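Local coordinates for 2,3-dihydroxy-2,3-dihydrophenylpropionate dehydrogenase (Pseudomonas sp. MC1, PDB 5XTG), which probably catalyses the NAD+-dependent oxidation of naphthalene dihydrodiol to 1,2-dihydroxynaphthalene in the breakdown of aromatic hydrocarbons, at residues S51-N56 / E72-D77; D77-A82 / V133-S138; V155-V160 / V199-T204. All coordinates share one frame; numbering follows the deposited sequence.

Contact 1 (S51-N56 / E72-D77); sequences SALVRN and EIVVGD. With NAD (nicotinamide-adenine-dinucleotide), chain B.
R55 and D77 meet beyond the paired ends of strands 49-54 and 72-75. The two side chains lie side by side. D77 OD2 sits over one face of the R55 guanidinium, 3.3 Å from NH2, with the two planes 50° apart. The bridge is therefore one of charge, with no N-H aimed at the oxygen. The stronger partner of OD2 is R79. R55 CG is anti to the backbone N (chi1 179°), and the chain then bends at chi2. This lays CD over the face of the NAD adenine, 3.4 Å from C6A. With an alanine here, the adenine would probably lose the aliphatic cover on this face, and D77 OD2 one of its positive neighbours. D77 OD1 accepts a nearly straight hydrogen bond of 2.9 Å from the adenine N6A.

Behind this the strands run parallel. A52 and V54 each donate to and accept from segment 72-77, the last bond coming from G76 N just past the strand. The residues S51, L53, E72 and V74 lie on one face of the sheet, which helix 81-95 packs against. There L53 CD1 reaches across to V74 CG1 at 3.8 Å. On the other face V54 CG2 meets V75 CG2 at 3.8 Å, and helix 57-67 lies beyond. V75 CG1 packs against N56 CA at 3.6 Å.

Backbone hydrogen bonds join the strands and apolar side chains pack on both faces, whereas charge gathers at their C-terminal ends, where one carboxylate both reads the adenine amino group and balances arginine.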
loop_
_atom_site.group_PDB
_atom_site.type_symbol
_atom_site.label_atom_id
_atom_site.label_comp_id
_atom_site.label_asym_id
_atom_site.label_seq_id
_atom_site.Cartn_x
_atom_site.Cartn_y
_atom_site.Cartn_z
ATOM N N SER A 51 -5.101 9.784 -32.278
ATOM C CA SER A 51 -5.815 11.030 -32.091
ATOM C C SER A 51 -5.317 11.685 -30.815
ATOM O O SER A 51 -4.767 11.039 -29.913
ATOM C CB SER A 51 -7.345 10.835 -32.046
ATOM O OG SER A 51 -7.727 9.994 -30.980
ATOM N N ALA A 52 -5.499 12.998 -30.774
ATOM C CA ALA A 52 -4.889 13.850 -29.771
ATOM C C ALA A 52 -5.839 14.980 -29.423
ATOM O O ALA A 52 -6.404 15.603 -30.323
ATOM C CB ALA A 52 -3.581 14.428 -30.280
ATOM N N LEU A 53 -6.001 15.245 -28.133
ATOM C CA LEU A 53 -6.676 16.435 -27.645
ATOM C C LEU A 53 -5.627 17.405 -27.131
ATOM O O LEU A 53 -4.830 17.058 -26.259
ATOM C CB LEU A 53 -7.659 16.097 -26.538
ATOM C CG LEU A 53 -8.312 17.306 -25.859
ATOM C CD1 LEU A 53 -9.299 17.950 -26.797
ATOM C CD2 LEU A 53 -8.999 16.877 -24.588
ATOM N N VAL A 54 -5.637 18.615 -27.663
ATOM C CA VAL A 54 -4.758 19.680 -27.219
ATOM C C VAL A 54 -5.620 20.807 -26.682
ATOM O O VAL A 54 -6.805 20.920 -27.007
ATOM C CB VAL A 54 -3.866 20.189 -28.346
ATOM C CG1 VAL A 54 -3.004 19.091 -28.810
ATOM C CG2 VAL A 54 -4.730 20.682 -29.492
ATOM N N ARG A 55 -4.985 21.668 -25.882
ATOM C CA ARG A 55 -5.681 22.706 -25.133
ATOM C C ARG A 55 -6.057 23.911 -26.009
ATOM O O ARG A 55 -7.107 24.521 -25.798
ATOM C CB ARG A 55 -4.795 23.154 -23.957
ATOM C CG ARG A 55 -5.368 24.275 -23.073
ATOM C CD ARG A 55 -6.445 23.754 -22.123
ATOM N NE ARG A 55 -7.341 24.779 -21.538
ATOM C CZ ARG A 55 -8.452 25.287 -22.115
ATOM N NH1 ARG A 55 -8.853 24.920 -23.342
ATOM N NH2 ARG A 55 -9.177 26.199 -21.465
ATOM N N ASN A 56 -5.226 24.284 -26.979
ATOM C CA ASN A 56 -5.331 25.604 -27.592
ATOM C C ASN A 56 -4.775 25.560 -29.006
ATOM O O ASN A 56 -4.247 24.540 -29.459
ATOM C CB ASN A 56 -4.592 26.676 -26.761
ATOM C CG ASN A 56 -3.143 26.328 -26.522
ATOM O OD1 ASN A 56 -2.446 25.851 -27.416
ATOM N ND2 ASN A 56 -2.679 26.563 -25.312
ATOM N N GLU A 72 -5.408 12.824 -35.979
ATOM C CA GLU A 72 -6.705 13.459 -35.783
ATOM C C GLU A 72 -6.590 14.326 -34.536
ATOM O O GLU A 72 -6.267 13.814 -33.459
ATOM C CB GLU A 72 -7.798 12.397 -35.646
ATOM C CG GLU A 72 -9.251 12.865 -35.850
ATOM C CD GLU A 72 -9.544 13.515 -37.229
ATOM O OE1 GLU A 72 -8.969 13.124 -38.288
ATOM O OE2 GLU A 72 -10.375 14.438 -37.226
ATOM N N ILE A 73 -6.811 15.636 -34.685
ATOM C CA ILE A 73 -6.556 16.610 -33.623
ATOM C C ILE A 73 -7.827 17.371 -33.267
ATOM O O ILE A 73 -8.625 17.728 -34.138
ATOM C CB ILE A 73 -5.451 17.606 -34.020
ATOM C CG1 ILE A 73 -4.183 16.851 -34.397
ATOM C CG2 ILE A 73 -5.187 18.579 -32.880
ATOM C CD1 ILE A 73 -3.064 17.729 -34.913
ATOM N N VAL A 74 -7.971 17.669 -31.981
ATOM C CA VAL A 74 -9.136 18.336 -31.434
ATOM C C VAL A 74 -8.620 19.336 -30.427
ATOM O O VAL A 74 -7.753 19.014 -29.608
ATOM C CB VAL A 74 -10.122 17.363 -30.761
ATOM C CG1 VAL A 74 -11.214 18.119 -30.038
ATOM C CG2 VAL A 74 -10.753 16.467 -31.773
ATOM N N VAL A 75 -9.122 20.553 -30.511
ATOM C CA VAL A 75 -8.794 21.607 -29.577
ATOM C C VAL A 75 -10.001 21.801 -28.678
ATOM O O VAL A 75 -11.137 21.857 -29.165
ATOM C CB VAL A 75 -8.450 22.907 -30.304
ATOM C CG1 VAL A 75 -7.946 23.910 -29.300
ATOM C CG2 VAL A 75 -7.429 22.629 -31.425
ATOM N N GLY A 76 -9.762 21.875 -27.377
ATOM C CA GLY A 76 -10.838 22.119 -26.442
ATOM C C GLY A 76 -10.392 21.864 -25.021
ATOM O O GLY A 76 -9.245 21.504 -24.756
ATOM N N ASP A 77 -11.333 22.081 -24.112
ATOM C CA ASP A 77 -11.125 21.858 -22.690
ATOM C C ASP A 77 -11.568 20.446 -22.309
ATOM O O ASP A 77 -12.733 20.070 -22.480
ATOM C CB ASP A 77 -11.883 22.891 -21.855
ATOM C CG ASP A 77 -11.381 22.952 -20.395
ATOM O OD1 ASP A 77 -11.166 21.894 -19.757
ATOM O OD2 ASP A 77 -11.178 24.068 -19.885
HETATM P PA NAD B . 2.386 19.648 -18.731
HETATM O O1A NAD B . 3.009 20.878 -18.040
HETATM O O2A NAD B . 2.979 19.410 -20.050
HETATM O O5B NAD B . 0.795 19.905 -18.811
HETATM C C5B NAD B . -0.133 18.828 -18.913
HETATM C C4B NAD B . -0.878 18.786 -20.289
HETATM O O4B NAD B . -2.181 18.746 -20.040
HETATM C C3B NAD B . -0.670 20.047 -21.191
HETATM O O3B NAD B . -0.692 19.765 -22.522
HETATM C C2B NAD B . -1.886 20.926 -20.826
HETATM O O2B NAD B . -2.120 22.007 -21.870
HETATM C C1B NAD B . -2.855 20.023 -20.765
HETATM N N9A NAD B . -4.036 20.564 -20.056
HETATM C C8A NAD B . -4.079 21.188 -18.869
HETATM N N7A NAD B . -5.350 21.547 -18.637
HETATM C C5A NAD B . -6.091 21.160 -19.705
HETATM C C6A NAD B . -7.441 21.277 -19.995
HETATM N N6A NAD B . -8.334 21.892 -19.088
HETATM N N1A NAD B . -7.967 20.814 -21.124
HETATM C C2A NAD B . -7.143 20.188 -22.015
HETATM N N3A NAD B . -5.807 20.061 -21.729
HETATM C C4A NAD B . -5.290 20.551 -20.580
HETATM O O3 NAD B . 2.688 18.363 -17.752
HETATM P PN NAD B . 3.099 16.762 -18.073
HETATM O O1N NAD B . 4.343 16.440 -17.302
HETATM O O2N NAD B . 3.295 16.311 -19.503
HETATM O O5D NAD B . 1.849 15.924 -17.316
HETATM C C5D NAD B . 0.904 15.059 -17.891
HETATM C C4D NAD B . 0.380 14.242 -16.646
HETATM O O4D NAD B . 1.423 13.776 -15.972
HETATM C C3D NAD B . -0.440 15.104 -15.624
HETATM O O3D NAD B . -1.591 14.474 -15.240
HETATM C C2D NAD B . 0.495 15.245 -14.396
HETATM O O2D NAD B . -0.377 15.440 -13.218
HETATM C C1D NAD B . 1.219 14.112 -14.375
HETATM N N1N NAD B . 2.492 14.187 -13.590
HETATM C C2N NAD B . 3.691 14.688 -14.071
HETATM C C3N NAD B . 4.836 14.739 -13.238
HETATM C C7N NAD B . 6.169 15.314 -13.751
HETATM O O7N NAD B . 7.110 15.504 -12.968
HETATM N N7N NAD B . 6.267 15.660 -15.209
HETATM C C4N NAD B . 4.785 14.307 -11.964
HETATM C C5N NAD B . 3.618 13.806 -11.479
HETATM C C6N NAD B . 2.488 13.743 -12.308
#

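Contact 2 (D77-A82 / V133-S138); sequences DVRDHA and VKSYFS. With NAD (nicotinamide-adenine-dinucleotide), chain B.
D77 OD1 is gripped twice by R79, whose CG touches S135 OG across the contact at 3.7 Å. R79 N gives it a 2.7 Å bond from the anti side, which makes an Asx turn. R79 NE adds a 3.1 Å bond on the syn side, nearly in the guanidinium plane, and both donors come from the same face of the carboxylate. R79 NH2 takes the syn lone pair of D77 OD2 at 2.8 Å. The arginine thus holds the carboxylate side-on, which fixes its rotation while OD1 also serves the adenine.

V78 N donates to N1A of NAD at 3.0 Å, almost straight (172°). V78 CG1 lies between the backbone N and the carbonyl carbon (chi1 80°), and from there it wedges between the cofactor and helix 118-148, 3.4 Å from S135 OG. That hydroxyl is hydrogen-bonded to D130 O in its own helix, so it meets V78 by packing. N84 ND2 satisfies V78 O.

The one hydrogen bond across the two segments is H81 ND1 to S138 OG, 2.9 Å long. The hydroxyl lies at the edge of the imidazole, near its plane, and either group could be the donor. The H81 ring also stacks with W118 of the second subunit, so this bond sits beside the subunit interface. K134 reaches the same subunit with a salt bridge to its D126.

D77 to D80 form a type I turn, and D80 is the N-cap of helix 81-95. An Asp followed by a hydrophobic residue after the third strand is typical of the adenine pocket of short-chain dehydrogenases.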
loop_
_atom_site.group_PDB
_atom_site.type_symbol
_atom_site.label_atom_id
_atom_site.label_comp_id
_atom_site.label_asym_id
_atom_site.label_seq_id
_atom_site.Cartn_x
_atom_site.Cartn_y
_atom_site.Cartn_z
ATOM N N ASP A 77 -11.333 22.081 -24.112
ATOM C CA ASP A 77 -11.125 21.858 -22.690
ATOM C C ASP A 77 -11.568 20.446 -22.309
ATOM O O ASP A 77 -12.733 20.070 -22.480
ATOM C CB ASP A 77 -11.883 22.891 -21.855
ATOM C CG ASP A 77 -11.381 22.952 -20.395
ATOM O OD1 ASP A 77 -11.166 21.894 -19.757
ATOM O OD2 ASP A 77 -11.178 24.068 -19.885
ATOM N N VAL A 78 -10.651 19.673 -21.742
ATOM C CA VAL A 78 -11.024 18.332 -21.315
ATOM C C VAL A 78 -12.131 18.364 -20.247
ATOM O O VAL A 78 -12.835 17.375 -20.063
ATOM C CB VAL A 78 -9.740 17.602 -20.858
ATOM C CG1 VAL A 78 -9.352 18.014 -19.453
ATOM C CG2 VAL A 78 -9.869 16.115 -21.025
ATOM N N ARG A 79 -12.338 19.493 -19.563
ATOM C CA ARG A 79 -13.451 19.607 -18.610
ATOM C C ARG A 79 -14.815 19.672 -19.254
ATOM O O ARG A 79 -15.807 19.849 -18.539
ATOM C CB ARG A 79 -13.317 20.854 -17.762
ATOM C CG ARG A 79 -12.271 20.696 -16.711
ATOM C CD ARG A 79 -12.154 22.006 -15.983
ATOM N NE ARG A 79 -11.473 22.955 -16.833
ATOM C CZ ARG A 79 -10.941 24.102 -16.426
ATOM N NH1 ARG A 79 -11.007 24.457 -15.138
ATOM N NH2 ARG A 79 -10.326 24.890 -17.317
ATOM N N ASP A 80 -14.907 19.568 -20.569
ATOM C CA ASP A 80 -16.173 19.688 -21.269
ATOM C C ASP A 80 -16.464 18.353 -21.928
ATOM O O ASP A 80 -15.668 17.859 -22.735
ATOM C CB ASP A 80 -16.096 20.846 -22.271
ATOM C CG ASP A 80 -17.354 21.029 -23.038
ATOM O OD1 ASP A 80 -17.340 20.727 -24.252
ATOM O OD2 ASP A 80 -18.351 21.483 -22.431
ATOM N N HIS A 81 -17.589 17.744 -21.562
ATOM C CA HIS A 81 -17.818 16.390 -22.006
ATOM C C HIS A 81 -17.864 16.306 -23.528
ATOM O O HIS A 81 -17.337 15.359 -24.130
ATOM C CB HIS A 81 -19.094 15.844 -21.388
ATOM C CG HIS A 81 -19.241 14.373 -21.597
ATOM N ND1 HIS A 81 -18.387 13.462 -21.022
ATOM C CD2 HIS A 81 -20.097 13.655 -22.355
ATOM C CE1 HIS A 81 -18.727 12.239 -21.388
ATOM N NE2 HIS A 81 -19.771 12.326 -22.191
ATOM N N ALA A 82 -18.485 17.289 -24.175
ATOM C CA ALA A 82 -18.692 17.199 -25.614
ATOM C C ALA A 82 -17.384 17.292 -26.367
ATOM O O ALA A 82 -17.255 16.742 -27.462
ATOM C CB ALA A 82 -19.626 18.309 -26.085
ATOM N N VAL A 133 -9.295 14.516 -12.155
ATOM C CA VAL A 133 -10.143 13.391 -11.780
ATOM C C VAL A 133 -11.398 13.372 -12.635
ATOM O O VAL A 133 -11.607 12.461 -13.439
ATOM C CB VAL A 133 -10.483 13.454 -10.288
ATOM C CG1 VAL A 133 -11.081 12.139 -9.837
ATOM C CG2 VAL A 133 -9.214 13.729 -9.461
ATOM N N LYS A 134 -12.233 14.392 -12.499
ATOM C CA LYS A 134 -13.502 14.369 -13.207
ATOM C C LYS A 134 -13.311 14.210 -14.704
ATOM O O LYS A 134 -14.015 13.422 -15.346
ATOM C CB LYS A 134 -14.306 15.626 -12.915
ATOM C CG LYS A 134 -15.771 15.409 -13.224
ATOM C CD LYS A 134 -16.602 16.635 -12.939
ATOM C CE LYS A 134 -18.047 16.360 -13.314
ATOM N NZ LYS A 134 -18.946 17.386 -12.740
ATOM N N SER A 135 -12.344 14.908 -15.278
ATOM C CA SER A 135 -12.115 14.788 -16.719
ATOM C C SER A 135 -11.718 13.381 -17.126
ATOM O O SER A 135 -12.054 12.947 -18.229
ATOM C CB SER A 135 -11.033 15.754 -17.149
ATOM O OG SER A 135 -11.546 17.053 -17.005
ATOM N N TYR A 136 -11.005 12.653 -16.263
ATOM C CA TYR A 136 -10.712 11.254 -16.566
ATOM C C TYR A 136 -11.999 10.432 -16.616
ATOM O O TYR A 136 -12.206 9.629 -17.536
ATOM C CB TYR A 136 -9.749 10.684 -15.517
ATOM C CG TYR A 136 -8.291 11.085 -15.615
ATOM C CD1 TYR A 136 -7.850 12.148 -16.407
ATOM C CD2 TYR A 136 -7.339 10.358 -14.928
ATOM C CE1 TYR A 136 -6.467 12.462 -16.476
ATOM C CE2 TYR A 136 -6.020 10.665 -14.989
ATOM C CZ TYR A 136 -5.583 11.699 -15.747
ATOM O OH TYR A 136 -4.230 11.906 -15.758
ATOM N N PHE A 137 -12.890 10.636 -15.648
ATOM C CA PHE A 137 -14.192 9.974 -15.707
ATOM C C PHE A 137 -14.877 10.290 -17.021
ATOM O O PHE A 137 -15.398 9.387 -17.693
ATOM C CB PHE A 137 -15.066 10.423 -14.549
ATOM C CG PHE A 137 -14.821 9.677 -13.280
ATOM C CD1 PHE A 137 -13.950 10.180 -12.320
ATOM C CD2 PHE A 137 -15.450 8.479 -13.031
ATOM C CE1 PHE A 137 -13.701 9.490 -11.133
ATOM C CE2 PHE A 137 -15.207 7.780 -11.835
ATOM C CZ PHE A 137 -14.345 8.296 -10.893
ATOM N N SER A 138 -14.810 11.571 -17.419
ATOM C CA SER A 138 -15.473 12.075 -18.613
ATOM C C SER A 138 -14.937 11.422 -19.879
ATOM O O SER A 138 -15.707 10.999 -20.751
ATOM C CB SER A 138 -15.274 13.586 -18.665
ATOM O OG SER A 138 -15.825 14.137 -19.843
HETATM P PA NAD B . 2.386 19.648 -18.731
HETATM O O1A NAD B . 3.009 20.878 -18.040
HETATM O O2A NAD B . 2.979 19.410 -20.050
HETATM O O5B NAD B . 0.795 19.905 -18.811
HETATM C C5B NAD B . -0.133 18.828 -18.913
HETATM C C4B NAD B . -0.878 18.786 -20.289
HETATM O O4B NAD B . -2.181 18.746 -20.040
HETATM C C3B NAD B . -0.670 20.047 -21.191
HETATM O O3B NAD B . -0.692 19.765 -22.522
HETATM C C2B NAD B . -1.886 20.926 -20.826
HETATM O O2B NAD B . -2.120 22.007 -21.870
HETATM C C1B NAD B . -2.855 20.023 -20.765
HETATM N N9A NAD B . -4.036 20.564 -20.056
HETATM C C8A NAD B . -4.079 21.188 -18.869
HETATM N N7A NAD B . -5.350 21.547 -18.637
HETATM C C5A NAD B . -6.091 21.160 -19.705
HETATM C C6A NAD B . -7.441 21.277 -19.995
HETATM N N6A NAD B . -8.334 21.892 -19.088
HETATM N N1A NAD B . -7.967 20.814 -21.124
HETATM C C2A NAD B . -7.143 20.188 -22.015
HETATM N N3A NAD B . -5.807 20.061 -21.729
HETATM C C4A NAD B . -5.290 20.551 -20.580
HETATM O O3 NAD B . 2.688 18.363 -17.752
HETATM P PN NAD B . 3.099 16.762 -18.073
HETATM O O1N NAD B . 4.343 16.440 -17.302
HETATM O O2N NAD B . 3.295 16.311 -19.503
HETATM O O5D NAD B . 1.849 15.924 -17.316
HETATM C C5D NAD B . 0.904 15.059 -17.891
HETATM C C4D NAD B . 0.380 14.242 -16.646
HETATM O O4D NAD B . 1.423 13.776 -15.972
HETATM C C3D NAD B . -0.440 15.104 -15.624
HETATM O O3D NAD B . -1.591 14.474 -15.240
HETATM C C2D NAD B . 0.495 15.245 -14.396
HETATM O O2D NAD B . -0.377 15.440 -13.218
HETATM C C1D NAD B . 1.219 14.112 -14.375
HETATM N N1N NAD B . 2.492 14.187 -13.590
HETATM C C2N NAD B . 3.691 14.688 -14.071
HETATM C C3N NAD B . 4.836 14.739 -13.238
HETATM C C7N NAD B . 6.169 15.314 -13.751
HETATM O O7N NAD B . 7.110 15.504 -12.968
HETATM N N7N NAD B . 6.267 15.660 -15.209
HETATM C C4N NAD B . 4.785 14.307 -11.964
HETATM C C5N NAD B . 3.618 13.806 -11.479
HETATM C C6N NAD B . 2.488 13.743 -12.308
#

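Contact 3 (V155-V160 / V199-T204); sequences VMTASV and VSPGGT. With NAD (nicotinamide-adenine-dinucleotide), chain B.
S159 and P201 meet beside the nicotinamide ring of NAD, with S159 CA 3.5 Å from P201 O in a CA-H...O contact. P201 O itself lies 3.2 Å from C5N of the ring. S159 carries CB to within 3.4 Å of C6N. Its OG, anti to the backbone N (chi1 174°), turns to the same part of the ring. S161 N bonds to that hydroxyl, and Y172 OH adds a weak bond. T157 CG2 lies 3.0 Å from O4D of the nicotinamide ribose. The poorly ordered T204 binds the carboxamide with its backbone: T204 N donates to O7N, and N7N to T204 O.

The next shell sets these loops. V160 N bonds to P201 O at 3.0 Å, coming from above the carbonyl plane. A side chain at G202 would run into V160 CB, so glycine fits here. S200 OG is held by H163 NE2 and touches A158 CB at 3.5 Å.

These loops leave the C-terminal ends of two parallel strands of a beta-alpha-beta unit, 153-157 and 195-201, joined through helix 170-190. In the Rossmann fold the cofactor binds across such loops. The helix carries Y172 and K176, the YxxxK pattern of short-chain dehydrogenases. K176 NZ bonds to A158 O.

The strands pair through V199 N to M156 O at 2.9 Å, and A158 N, just past the first strand, reaches V199 O at 2.7 Å. T157 OG1 is bonded to N104 OD1 and Y250 OH. Farther from the cofactor, V155 CG1 packs on V199 CG2, and both valines rest on Y250 and L253 of helix 248-254.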
loop_
_atom_site.group_PDB
_atom_site.type_symbol
_atom_site.label_atom_id
_atom_site.label_comp_id
_atom_site.label_asym_id
_atom_site.label_seq_id
_atom_site.Cartn_x
_atom_site.Cartn_y
_atom_site.Cartn_z
ATOM N N VAL A 155 -5.312 3.734 -20.146
ATOM C CA VAL A 155 -4.174 4.071 -19.314
ATOM C C VAL A 155 -4.385 5.483 -18.775
ATOM O O VAL A 155 -4.702 6.406 -19.527
ATOM C CB VAL A 155 -2.865 3.976 -20.085
ATOM C CG1 VAL A 155 -1.749 4.173 -19.127
ATOM C CG2 VAL A 155 -2.791 2.654 -20.768
ATOM N N MET A 156 -4.220 5.635 -17.480
ATOM C CA MET A 156 -4.332 6.907 -16.816
ATOM C C MET A 156 -2.962 7.353 -16.338
ATOM O O MET A 156 -2.165 6.538 -15.852
ATOM C CB MET A 156 -5.301 6.793 -15.642
ATOM C CG MET A 156 -6.762 6.941 -16.060
ATOM S SD MET A 156 -7.863 6.714 -14.676
ATOM C CE MET A 156 -8.055 4.932 -14.794
ATOM N N THR A 157 -2.686 8.639 -16.480
ATOM C CA THR A 157 -1.513 9.219 -15.856
ATOM C C THR A 157 -1.851 9.593 -14.425
ATOM O O THR A 157 -2.677 10.476 -14.169
ATOM C CB THR A 157 -0.999 10.435 -16.612
ATOM O OG1 THR A 157 -0.639 10.057 -17.945
ATOM C CG2 THR A 157 0.227 10.987 -15.903
ATOM N N ALA A 158 -1.188 8.940 -13.486
ATOM C CA ALA A 158 -1.292 9.247 -12.084
ATOM C C ALA A 158 -0.083 10.138 -11.709
ATOM O O ALA A 158 0.109 11.150 -12.380
ATOM C CB ALA A 158 -1.409 7.984 -11.259
ATOM N N SER A 159 0.722 9.775 -10.730
ATOM C CA SER A 159 1.784 10.625 -10.212
ATOM C C SER A 159 2.485 9.921 -9.052
ATOM O O SER A 159 1.860 9.119 -8.351
ATOM C CB SER A 159 1.218 11.948 -9.699
ATOM O OG SER A 159 2.235 12.702 -9.073
ATOM N N VAL A 160 3.760 10.233 -8.818
ATOM C CA VAL A 160 4.394 9.824 -7.573
ATOM C C VAL A 160 3.540 10.221 -6.381
ATOM O O VAL A 160 3.511 9.514 -5.369
ATOM C CB VAL A 160 5.794 10.450 -7.473
ATOM C CG1 VAL A 160 5.677 11.996 -7.442
ATOM C CG2 VAL A 160 6.524 9.921 -6.242
ATOM N N VAL A 199 0.075 4.932 -14.935
ATOM C CA VAL A 199 1.498 5.183 -14.848
ATOM C C VAL A 199 1.684 6.347 -13.900
ATOM O O VAL A 199 0.978 7.359 -14.002
ATOM C CB VAL A 199 2.098 5.518 -16.222
ATOM C CG1 VAL A 199 3.627 5.774 -16.082
ATOM C CG2 VAL A 199 1.813 4.387 -17.211
ATOM N N SER A 200 2.685 6.241 -13.033
ATOM C CA SER A 200 2.940 7.238 -11.998
ATOM C C SER A 200 4.318 7.835 -12.211
ATOM O O SER A 200 5.298 7.393 -11.595
ATOM C CB SER A 200 2.857 6.643 -10.595
ATOM O OG SER A 200 1.530 6.302 -10.258
ATOM N N PRO A 201 4.433 8.834 -13.068
ATOM C CA PRO A 201 5.708 9.518 -13.238
ATOM C C PRO A 201 5.981 10.476 -12.092
ATOM O O PRO A 201 5.082 10.925 -11.380
ATOM C CB PRO A 201 5.534 10.266 -14.565
ATOM C CG PRO A 201 4.120 10.382 -14.765
ATOM C CD PRO A 201 3.396 9.354 -13.963
ATOM N N GLY A 202 7.251 10.802 -11.936
ATOM C CA GLY A 202 7.646 11.848 -11.017
ATOM C C GLY A 202 9.003 12.386 -11.398
ATOM O O GLY A 202 9.801 11.701 -12.048
ATOM N N GLY A 203 9.259 13.627 -11.007
ATOM C CA GLY A 203 10.560 14.228 -11.205
ATOM C C GLY A 203 11.016 14.244 -12.650
ATOM O O GLY A 203 12.118 13.784 -12.942
ATOM N N THR A 204 10.200 14.782 -13.559
ATOM C CA THR A 204 10.595 14.957 -14.956
ATOM C C THR A 204 10.107 16.311 -15.459
ATOM O O THR A 204 8.939 16.650 -15.265
ATOM C CB THR A 204 10.046 13.810 -15.836
ATOM O OG1 THR A 204 10.324 14.063 -17.220
ATOM C CG2 THR A 204 8.565 13.651 -15.685
HETATM P PA NAD B . 2.386 19.648 -18.731
HETATM O O1A NAD B . 3.009 20.878 -18.040
HETATM O O2A NAD B . 2.979 19.410 -20.050
HETATM O O5B NAD B . 0.795 19.905 -18.811
HETATM C C5B NAD B . -0.133 18.828 -18.913
HETATM C C4B NAD B . -0.878 18.786 -20.289
HETATM O O4B NAD B . -2.181 18.746 -20.040
HETATM C C3B NAD B . -0.670 20.047 -21.191
HETATM O O3B NAD B . -0.692 19.765 -22.522
HETATM C C2B NAD B . -1.886 20.926 -20.826
HETATM O O2B NAD B . -2.120 22.007 -21.870
HETATM C C1B NAD B . -2.855 20.023 -20.765
HETATM N N9A NAD B . -4.036 20.564 -20.056
HETATM C C8A NAD B . -4.079 21.188 -18.869
HETATM N N7A NAD B . -5.350 21.547 -18.637
HETATM C C5A NAD B . -6.091 21.160 -19.705
HETATM C C6A NAD B . -7.441 21.277 -19.995
HETATM N N6A NAD B . -8.334 21.892 -19.088
HETATM N N1A NAD B . -7.967 20.814 -21.124
HETATM C C2A NAD B . -7.143 20.188 -22.015
HETATM N N3A NAD B . -5.807 20.061 -21.729
HETATM C C4A NAD B . -5.290 20.551 -20.580
HETATM O O3 NAD B . 2.688 18.363 -17.752
HETATM P PN NAD B . 3.099 16.762 -18.073
HETATM O O1N NAD B . 4.343 16.440 -17.302
HETATM O O2N NAD B . 3.295 16.311 -19.503
HETATM O O5D NAD B . 1.849 15.924 -17.316
HETATM C C5D NAD B . 0.904 15.059 -17.891
HETATM C C4D NAD B . 0.380 14.242 -16.646
HETATM O O4D NAD B . 1.423 13.776 -15.972
HETATM C C3D NAD B . -0.440 15.104 -15.624
HETATM O O3D NAD B . -1.591 14.474 -15.240
HETATM C C2D NAD B . 0.495 15.245 -14.396
HETATM O O2D NAD B . -0.377 15.440 -13.218
HETATM C C1D NAD B . 1.219 14.112 -14.375
HETATM N N1N NAD B . 2.492 14.187 -13.590
HETATM C C2N NAD B . 3.691 14.688 -14.071
HETATM C C3N NAD B . 4.836 14.739 -13.238
HETATM C C7N NAD B . 6.169 15.314 -13.751
HETATM O O7N NAD B . 7.110 15.504 -12.968
HETATM N N7N NAD B . 6.267 15.660 -15.209
HETATM C C4N NAD B . 4.785 14.307 -11.964
HETATM C C5N NAD B . 3.618 13.806 -11.479
HETATM C C6N NAD B . 2.488 13.743 -12.308
#

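In the fold
Helix 81-95 follows strand 72-75, and helix 118-148 comes just before strand 153-157, so contact 2 lies between the other two along the chain. Contacts 1 and 3 are on the same seven-stranded parallel sheet, their centres 21 Å apart, the first at edge strand 72-75, the second on strands 153-157 and 195-201. Contact 2, its centre 13 Å from that of contact 1, shares D77 with it; L53 CD2 and V78 CG2 pack at 3.7 Å. It also touches contact 3, where Y136 OH probably bonds to T157 O at 2.6 Å. Contacts 1 and 2 hold the adenine and contact 3 the nicotinamide, so the cofactor lies across the C-terminal ends of the central strands.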